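PDB 6UI5: 2-polyprenyl-6-methoxyphenol hydroxylase-like FAD-dependent oxidoreductase from Streptomyces sp. NRRL 11266, which binds flavin-adenine dinucleotide and is an FAD-dependent oxidoreductase with a Rossmann-type FAD-binding domain. Local coordinates for residues I167-D172 against R269-Y274. Sequence-based numbering, arbitrary orientation.
Sequences IDYVGD and RNAEQY
One face of the Tyr169 ring is covered by CB of Arg269, a CH-pi contact over the ring centre, while the backbone N of Ala271 comes in at the ring edge, 3.6 Å from Tyr169 CD1. Arg162 adds a cation-pi contact to the same ring, whose side chain is about 9 Å from the bound flavin-adenine dinucleotide. The Tyr274 ring has Asn270 OD1 and Ala271 O in plane at its edge; Asn270 points to the other face of the sheet from Tyr169, toward helix 325-346, and its OD1 accepts a 2.5 Å bond from Tyr274 OH on an in-plane lone pair.

Arg269 CG still lies over the CD2-CE2 side of the Tyr169 ring; the bend at chi2 (-87°) then swings CD toward Tyr169 O, 3.2 Å away. The ring and guanidinium planes stand 76° apart. NH1 lies against the Gly171-Asp172 peptide without a hydrogen bond and makes a long, weak ion pair with Asp173.

Between the backbones, Asn270 N gives a 2.6 Å bond to Val170 O; in return, Val170 N bonds to Asn270 O from well above the carbonyl plane. Further along, Glu272 N meets Asp168 O at 3.0 Å, nearly in line with the C=O bond. Here the two acidic side chains run side by side, Asp168 OD1 4.0 Å from Glu272 OE1; since both are exposed to solvent, the repulsion is probably mild. Ile167 CD1 packs on Gln273 O at 3.3 Å and, more loosely, on Ala271 CB.

Short strand 169-170 thus pairs antiparallel with the end of the long strand 257-271, in the antiparallel sheet of this FAD-binding domain.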
# COMPACT_ATOMS: atom_id res chain seq x y z
N ILE A 167 -8.13 -16.78 -25.80
CA ILE A 167 -7.38 -15.81 -25.00
C ILE A 167 -7.38 -16.25 -23.54
O ILE A 167 -8.43 -16.56 -22.97
CB ILE A 167 -7.92 -14.37 -25.17
CG1 ILE A 167 -9.24 -14.20 -24.49
CG2 ILE A 167 -8.17 -13.98 -26.62
CD1 ILE A 167 -9.87 -12.94 -24.82
N ASP A 168 -6.20 -16.29 -22.95
CA ASP A 168 -6.07 -16.78 -21.59
C ASP A 168 -6.63 -15.76 -20.60
O ASP A 168 -6.51 -14.55 -20.80
CB ASP A 168 -4.59 -17.10 -21.32
CG ASP A 168 -4.04 -18.19 -22.26
OD1 ASP A 168 -3.67 -17.86 -23.41
OD2 ASP A 168 -3.95 -19.37 -21.84
N TYR A 169 -7.26 -16.26 -19.53
CA TYR A 169 -8.00 -15.47 -18.53
C TYR A 169 -7.20 -15.48 -17.23
O TYR A 169 -7.30 -16.41 -16.43
CB TYR A 169 -9.40 -16.05 -18.33
CG TYR A 169 -10.49 -15.14 -17.78
CD1 TYR A 169 -10.44 -13.73 -17.93
CD2 TYR A 169 -11.62 -15.70 -17.18
CE1 TYR A 169 -11.50 -12.92 -17.46
CE2 TYR A 169 -12.68 -14.93 -16.71
CZ TYR A 169 -12.62 -13.56 -16.84
OH TYR A 169 -13.71 -12.90 -16.36
N VAL A 170 -6.42 -14.43 -17.02
CA VAL A 170 -5.32 -14.44 -16.06
C VAL A 170 -5.81 -13.96 -14.70
O VAL A 170 -6.45 -12.91 -14.60
CB VAL A 170 -4.18 -13.54 -16.57
CG1 VAL A 170 -3.10 -13.42 -15.49
CG2 VAL A 170 -3.64 -14.07 -17.90
N GLY A 171 -5.46 -14.70 -13.65
CA GLY A 171 -5.67 -14.21 -12.30
C GLY A 171 -5.58 -15.31 -11.26
O GLY A 171 -5.31 -16.47 -11.56
N ASP A 172 -5.80 -14.91 -10.00
CA ASP A 172 -5.70 -15.81 -8.87
C ASP A 172 -6.43 -15.22 -7.67
O ASP A 172 -6.74 -14.04 -7.63
CB ASP A 172 -4.24 -16.10 -8.53
CG ASP A 172 -4.03 -17.54 -8.12
OD1 ASP A 172 -4.86 -18.39 -8.49
OD2 ASP A 172 -3.02 -17.82 -7.43
N ARG A 269 -10.09 -12.17 -12.47
CA ARG A 269 -9.41 -12.47 -13.73
C ARG A 269 -9.32 -11.23 -14.60
O ARG A 269 -10.18 -10.34 -14.55
CB ARG A 269 -10.08 -13.60 -14.54
CG ARG A 269 -10.26 -14.93 -13.74
CD ARG A 269 -9.03 -15.89 -13.80
NE ARG A 269 -9.37 -17.11 -13.06
CZ ARG A 269 -9.26 -17.28 -11.75
NH1 ARG A 269 -8.69 -16.32 -10.98
NH2 ARG A 269 -9.66 -18.47 -11.21
N ASN A 270 -8.25 -11.18 -15.39
CA ASN A 270 -8.09 -10.17 -16.42
C ASN A 270 -7.64 -10.87 -17.69
O ASN A 270 -6.59 -11.53 -17.70
CB ASN A 270 -7.09 -9.10 -15.96
CG ASN A 270 -7.21 -7.80 -16.74
OD1 ASN A 270 -8.28 -7.48 -17.24
ND2 ASN A 270 -6.09 -7.04 -16.83
N ALA A 271 -8.45 -10.79 -18.75
CA ALA A 271 -8.05 -11.33 -20.04
C ALA A 271 -6.69 -10.77 -20.46
O ALA A 271 -6.39 -9.59 -20.25
CB ALA A 271 -9.11 -10.99 -21.09
N GLU A 272 -5.85 -11.64 -21.04
CA GLU A 272 -4.52 -11.22 -21.47
C GLU A 272 -4.56 -10.29 -22.68
O GLU A 272 -3.73 -9.39 -22.79
CB GLU A 272 -3.68 -12.45 -21.78
CG GLU A 272 -2.26 -12.12 -22.15
CD GLU A 272 -1.53 -13.29 -22.76
OE1 GLU A 272 -1.84 -14.46 -22.41
OE2 GLU A 272 -0.63 -13.04 -23.60
N GLN A 273 -5.52 -10.48 -23.57
CA GLN A 273 -5.66 -9.71 -24.80
C GLN A 273 -7.14 -9.37 -24.93
O GLN A 273 -7.95 -10.28 -25.14
CB GLN A 273 -5.17 -10.50 -26.02
CG GLN A 273 -3.70 -10.83 -25.99
CD GLN A 273 -2.84 -9.57 -25.96
OE1 GLN A 273 -3.20 -8.54 -26.53
NE2 GLN A 273 -1.70 -9.64 -25.27
N TYR A 274 -7.52 -8.08 -24.81
CA TYR A 274 -8.93 -7.77 -25.02
C TYR A 274 -9.28 -7.78 -26.50
O TYR A 274 -10.44 -7.50 -26.83
CB TYR A 274 -9.35 -6.42 -24.45
CG TYR A 274 -9.28 -6.23 -22.95
CD1 TYR A 274 -8.60 -7.12 -22.14
CD2 TYR A 274 -9.89 -5.13 -22.35
CE1 TYR A 274 -8.52 -6.92 -20.77
CE2 TYR A 274 -9.82 -4.93 -20.96
CZ TYR A 274 -9.12 -5.83 -20.19
OH TYR A 274 -9.01 -5.64 -18.82